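Ubiquitin-like-specific protease 2 (Saccharomyces cerevisiae, PDB 5LNB) cleaves SUMO from modified proteins as a cysteine protease of the C48 (Ulp) family, here represented by its catalytic domain. Local coordinates at residues F44-F56 and P210-N222. Sequence-based numbering, arbitrary orientation.
Sequences FNKDWVNDSILDF and PNMSDCGVHVILN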
loop_
_atom_site.group_PDB
_atom_site.type_symbol
_atom_site.label_atom_id
_atom_site.label_comp_id
_atom_site.label_asym_id
_atom_site.label_seq_id
_atom_site.Cartn_x
_atom_site.Cartn_y
_atom_site.Cartn_z
ATOM N N PHE A 44 10.618 0.222 -16.424
ATOM C CA PHE A 44 11.870 0.533 -17.092
ATOM C C PHE A 44 12.252 1.985 -16.832
ATOM O O PHE A 44 11.405 2.829 -16.526
ATOM C CB PHE A 44 11.769 0.262 -18.594
ATOM C CG PHE A 44 11.758 -1.200 -18.945
ATOM C CD1 PHE A 44 12.947 -1.891 -19.128
ATOM C CD2 PHE A 44 10.564 -1.884 -19.083
ATOM C CE1 PHE A 44 12.943 -3.239 -19.453
ATOM C CE2 PHE A 44 10.553 -3.230 -19.401
ATOM C CZ PHE A 44 11.743 -3.908 -19.589
ATOM N N ASN A 45 13.553 2.260 -16.932
ATOM C CA ASN A 45 14.081 3.599 -16.691
ATOM C C ASN A 45 13.591 4.138 -15.352
ATOM O O ASN A 45 13.884 3.562 -14.299
ATOM C CB ASN A 45 13.680 4.547 -17.825
ATOM C CG ASN A 45 14.098 4.032 -19.199
ATOM O OD1 ASN A 45 15.266 3.703 -19.433
ATOM N ND2 ASN A 45 13.133 3.951 -20.113
ATOM N N LYS A 46 12.840 5.237 -15.388
ATOM C CA LYS A 46 12.239 5.829 -14.201
ATOM C C LYS A 46 10.824 6.281 -14.511
ATOM O O LYS A 46 10.404 7.377 -14.125
ATOM C CB LYS A 46 13.073 7.001 -13.674
ATOM C CG LYS A 46 14.456 6.602 -13.196
ATOM C CD LYS A 46 15.338 7.789 -13.005
ATOM C CE LYS A 46 16.767 7.346 -12.734
ATOM N NZ LYS A 46 17.652 8.515 -12.504
ATOM N N ASP A 47 10.074 5.453 -15.231
ATOM C CA ASP A 47 8.712 5.816 -15.590
ATOM C C ASP A 47 7.822 5.849 -14.356
ATOM O O ASP A 47 8.059 5.143 -13.370
ATOM C CB ASP A 47 8.142 4.834 -16.610
ATOM C CG ASP A 47 8.710 5.038 -18.007
ATOM O OD1 ASP A 47 9.627 5.867 -18.181
ATOM O OD2 ASP A 47 8.225 4.367 -18.935
ATOM N N TRP A 48 6.793 6.693 -14.416
ATOM C CA TRP A 48 5.757 6.697 -13.391
ATOM C C TRP A 48 5.177 5.296 -13.226
ATOM O O TRP A 48 4.894 4.611 -14.206
ATOM C CB TRP A 48 4.652 7.696 -13.755
ATOM C CG TRP A 48 3.513 7.687 -12.772
ATOM C CD1 TRP A 48 3.534 8.130 -11.476
ATOM C CD2 TRP A 48 2.189 7.193 -13.001
ATOM N NE1 TRP A 48 2.303 7.953 -10.893
ATOM C CE2 TRP A 48 1.460 7.375 -11.807
ATOM C CE3 TRP A 48 1.545 6.620 -14.104
ATOM C CZ2 TRP A 48 0.129 6.997 -11.683
ATOM C CZ3 TRP A 48 0.221 6.250 -13.978
ATOM C CH2 TRP A 48 -0.472 6.439 -12.779
ATOM N N VAL A 49 5.036 4.860 -11.981
ATOM C CA VAL A 49 4.501 3.535 -11.689
ATOM C C VAL A 49 2.977 3.615 -11.715
ATOM O O VAL A 49 2.377 4.354 -10.929
ATOM C CB VAL A 49 5.007 3.027 -10.332
ATOM C CG1 VAL A 49 4.347 1.723 -9.985
ATOM C CG2 VAL A 49 6.521 2.858 -10.356
ATOM N N ASN A 50 2.345 2.855 -12.612
ATOM C CA ASN A 50 0.891 2.958 -12.742
ATOM C C ASN A 50 0.169 2.169 -11.641
ATOM O O ASN A 50 0.774 1.426 -10.863
ATOM C CB ASN A 50 0.432 2.487 -14.127
ATOM C CG ASN A 50 0.846 1.057 -14.429
ATOM O OD1 ASN A 50 0.491 0.124 -13.705
ATOM N ND2 ASN A 50 1.606 0.880 -15.499
ATOM N N ASP A 51 -1.157 2.357 -11.578
ATOM C CA ASP A 51 -1.969 1.748 -10.522
ATOM C C ASP A 51 -1.904 0.226 -10.562
ATOM O O ASP A 51 -1.951 -0.430 -9.513
ATOM C CB ASP A 51 -3.422 2.194 -10.652
ATOM C CG ASP A 51 -3.572 3.695 -10.654
ATOM O OD1 ASP A 51 -3.051 4.345 -9.725
ATOM O OD2 ASP A 51 -4.209 4.230 -11.585
ATOM N N SER A 52 -1.847 -0.355 -11.766
ATOM C CA SER A 52 -1.848 -1.808 -11.886
ATOM C C SER A 52 -0.638 -2.407 -11.194
ATOM O O SER A 52 -0.756 -3.365 -10.419
ATOM C CB SER A 52 -1.871 -2.217 -13.359
ATOM O OG SER A 52 -3.029 -1.715 -13.988
ATOM N N ILE A 53 0.540 -1.860 -11.482
ATOM C CA ILE A 53 1.765 -2.372 -10.889
ATOM C C ILE A 53 1.740 -2.177 -9.382
ATOM O O ILE A 53 2.044 -3.093 -8.612
ATOM C CB ILE A 53 2.989 -1.686 -11.520
ATOM C CG1 ILE A 53 3.137 -2.083 -12.997
ATOM C CG2 ILE A 53 4.223 -2.028 -10.731
ATOM C CD1 ILE A 53 3.292 -3.575 -13.224
ATOM N N LEU A 54 1.374 -0.982 -8.939
ATOM C CA LEU A 54 1.423 -0.703 -7.510
ATOM C C LEU A 54 0.398 -1.533 -6.746
ATOM O O LEU A 54 0.724 -2.120 -5.707
ATOM C CB LEU A 54 1.220 0.787 -7.257
ATOM C CG LEU A 54 1.516 1.123 -5.798
ATOM C CD1 LEU A 54 2.341 2.367 -5.749
ATOM C CD2 LEU A 54 0.204 1.274 -5.010
ATOM N N ASP A 55 -0.847 -1.602 -7.236
ATOM C CA ASP A 55 -1.849 -2.386 -6.508
ATOM C C ASP A 55 -1.507 -3.873 -6.529
ATOM O O ASP A 55 -1.739 -4.578 -5.542
ATOM C CB ASP A 55 -3.264 -2.130 -7.053
ATOM C CG ASP A 55 -3.775 -0.719 -6.728
ATOM O OD1 ASP A 55 -3.466 -0.213 -5.643
ATOM O OD2 ASP A 55 -4.470 -0.101 -7.558
ATOM N N PHE A 56 -0.930 -4.371 -7.628
ATOM C CA PHE A 56 -0.514 -5.767 -7.639
ATOM C C PHE A 56 0.526 -6.043 -6.561
ATOM O O PHE A 56 0.412 -7.014 -5.804
ATOM C CB PHE A 56 0.042 -6.170 -8.999
ATOM C CG PHE A 56 0.641 -7.545 -8.990
ATOM C CD1 PHE A 56 -0.173 -8.662 -8.993
ATOM C CD2 PHE A 56 2.012 -7.725 -8.931
ATOM C CE1 PHE A 56 0.370 -9.935 -8.976
ATOM C CE2 PHE A 56 2.554 -8.997 -8.905
ATOM C CZ PHE A 56 1.729 -10.100 -8.927
ATOM N N PRO A 210 14.576 12.485 -4.231
ATOM C CA PRO A 210 13.674 13.504 -4.785
ATOM C C PRO A 210 13.066 13.191 -6.150
ATOM O O PRO A 210 12.386 14.065 -6.696
ATOM C CB PRO A 210 14.576 14.746 -4.863
ATOM C CG PRO A 210 15.949 14.210 -5.016
ATOM C CD PRO A 210 15.990 12.898 -4.281
ATOM N N ASN A 211 13.240 11.999 -6.730
ATOM C CA ASN A 211 12.603 11.670 -8.013
ATOM C C ASN A 211 11.131 11.368 -7.783
ATOM O O ASN A 211 10.793 10.302 -7.262
ATOM C CB ASN A 211 13.244 10.450 -8.670
ATOM C CG ASN A 211 14.715 10.625 -8.959
ATOM O OD1 ASN A 211 15.255 11.731 -8.929
ATOM N ND2 ASN A 211 15.378 9.514 -9.239
ATOM N N MET A 212 10.240 12.261 -8.210
ATOM C CA MET A 212 8.823 11.989 -7.992
ATOM C C MET A 212 8.385 10.715 -8.714
ATOM O O MET A 212 7.595 9.929 -8.176
ATOM C CB MET A 212 7.961 13.175 -8.429
ATOM C CG MET A 212 6.486 12.990 -8.038
ATOM S SD MET A 212 5.547 14.522 -8.056
ATOM C CE MET A 212 5.444 14.832 -9.813
ATOM N N SER A 213 8.917 10.476 -9.918
ATOM C CA SER A 213 8.512 9.311 -10.698
ATOM C C SER A 213 8.992 7.992 -10.097
ATOM O O SER A 213 8.476 6.941 -10.483
ATOM C CB SER A 213 9.001 9.453 -12.141
ATOM O OG SER A 213 10.415 9.411 -12.236
ATOM N N ASP A 214 9.951 8.018 -9.159
ATOM C CA ASP A 214 10.298 6.831 -8.377
ATOM C C ASP A 214 9.396 6.615 -7.155
ATOM O O ASP A 214 9.520 5.574 -6.496
ATOM C CB ASP A 214 11.749 6.891 -7.877
ATOM C CG ASP A 214 12.788 6.595 -8.969
ATOM O OD1 ASP A 214 12.454 5.965 -10.001
ATOM O OD2 ASP A 214 13.959 7.000 -8.773
ATOM N N CYS A 215 8.518 7.564 -6.819
ATOM C CA CYS A 215 7.720 7.437 -5.595
ATOM C C CYS A 215 6.933 6.129 -5.541
ATOM O O CYS A 215 6.804 5.518 -4.472
ATOM C CB CYS A 215 6.764 8.618 -5.468
ATOM S SG CYS A 215 7.597 10.121 -5.019
ATOM N N GLY A 216 6.387 5.687 -6.674
ATOM C CA GLY A 216 5.619 4.450 -6.664
ATOM C C GLY A 216 6.445 3.247 -6.247
ATOM O O GLY A 216 5.930 2.337 -5.588
ATOM N N VAL A 217 7.733 3.232 -6.616
ATOM C CA VAL A 217 8.634 2.148 -6.234
ATOM C C VAL A 217 8.922 2.196 -4.738
ATOM O O VAL A 217 9.021 1.156 -4.078
ATOM C CB VAL A 217 9.940 2.223 -7.059
ATOM C CG1 VAL A 217 10.957 1.186 -6.585
ATOM C CG2 VAL A 217 9.660 2.036 -8.538
ATOM N N HIS A 218 9.080 3.400 -4.183
ATOM C CA HIS A 218 9.302 3.527 -2.747
ATOM C C HIS A 218 8.078 3.097 -1.950
ATOM O O HIS A 218 8.219 2.464 -0.901
ATOM C CB HIS A 218 9.696 4.955 -2.399
ATOM C CG HIS A 218 11.087 5.296 -2.817
ATOM N ND1 HIS A 218 12.182 5.039 -2.023
ATOM C CD2 HIS A 218 11.564 5.851 -3.956
ATOM C CE1 HIS A 218 13.274 5.432 -2.649
ATOM N NE2 HIS A 218 12.927 5.925 -3.825
ATOM N N VAL A 219 6.871 3.435 -2.425
ATOM C CA VAL A 219 5.662 2.983 -1.737
ATOM C C VAL A 219 5.656 1.462 -1.632
ATOM O O VAL A 219 5.437 0.895 -0.554
ATOM C CB VAL A 219 4.394 3.496 -2.446
ATOM C CG1 VAL A 219 3.181 2.672 -1.988
ATOM C CG2 VAL A 219 4.156 4.968 -2.135
ATOM N N ILE A 220 5.894 0.780 -2.756
ATOM C CA ILE A 220 5.913 -0.679 -2.770
ATOM C C ILE A 220 6.909 -1.208 -1.743
ATOM O O ILE A 220 6.588 -2.091 -0.939
ATOM C CB ILE A 220 6.228 -1.188 -4.188
ATOM C CG1 ILE A 220 5.068 -0.867 -5.143
ATOM C CG2 ILE A 220 6.583 -2.698 -4.181
ATOM C CD1 ILE A 220 5.398 -1.069 -6.623
ATOM N N LEU A 221 8.133 -0.664 -1.740
ATOM C CA LEU A 221 9.156 -1.230 -0.870
ATOM C C LEU A 221 8.975 -0.820 0.583
ATOM O O LEU A 221 9.356 -1.577 1.482
ATOM C CB LEU A 221 10.547 -0.858 -1.374
ATOM C CG LEU A 221 11.005 -1.931 -2.382
ATOM C CD1 LEU A 221 10.648 -1.575 -3.819
ATOM C CD2 LEU A 221 12.460 -2.259 -2.240
ATOM N N ASN A 222 8.377 0.349 0.838
ATOM C CA ASN A 222 8.108 0.743 2.214
ATOM C C ASN A 222 7.010 -0.123 2.818
ATOM O O ASN A 222 7.132 -0.591 3.958
ATOM C CB ASN A 222 7.737 2.228 2.273
ATOM C CG ASN A 222 8.933 3.139 1.997
ATOM O OD1 ASN A 222 10.090 2.737 2.163
ATOM N ND2 ASN A 222 8.656 4.361 1.568
HETATM O O HOH W 1 6.124 6.431 -9.488
#
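The side chain of Lys46 crosses those of Asp214 and Asn211 at a slant. CB sits 3.9 Å from Ser213 OG and just as near Asp214 OD1. With CG anti to the carbonyl carbon (chi1 -64°), the next carbon stays beside the same carboxylate, CG lying 3.8 Å from Asp214 OD1. The extended chain then carries CD and NZ past Asn211, each 4.1 Å from its ND2. NZ stops 5.5 Å short of Asp214 OD2, too far for a salt bridge; Asp214 OD2 instead accepts a hydrogen bond from Asn211 ND2, which comes from above the carboxylate plane, while Asp214 OD1 pairs with Arg265. At the backbone of Lys46, Ser213 OG donates to Lys46 O over 2.8 Å, tilted 15° from the carbonyl plane.

Further in, a water links the two backbones, accepting from Val49 N and Gly216 N and donating to Ser213 O. Val49 turns its CB onto bare Gly216, 4.0 Å from CA, and sets CG2 across Val217 CG2. Leu54, on helix 51-67, slides past Ile220 and puts CD1 3.9 Å from Val219 CG1. The short helical segments 51-56 and 215-222 run nearly parallel, at 13°.

The chemistry thus changes along this seam of the Ulp protease domain: direct and water-mediated hydrogen bonds hold the loop before helix 51-67 at a set spacing from residues 213-216, whereas the aliphatic contacts between the helices impose no such directional constraint.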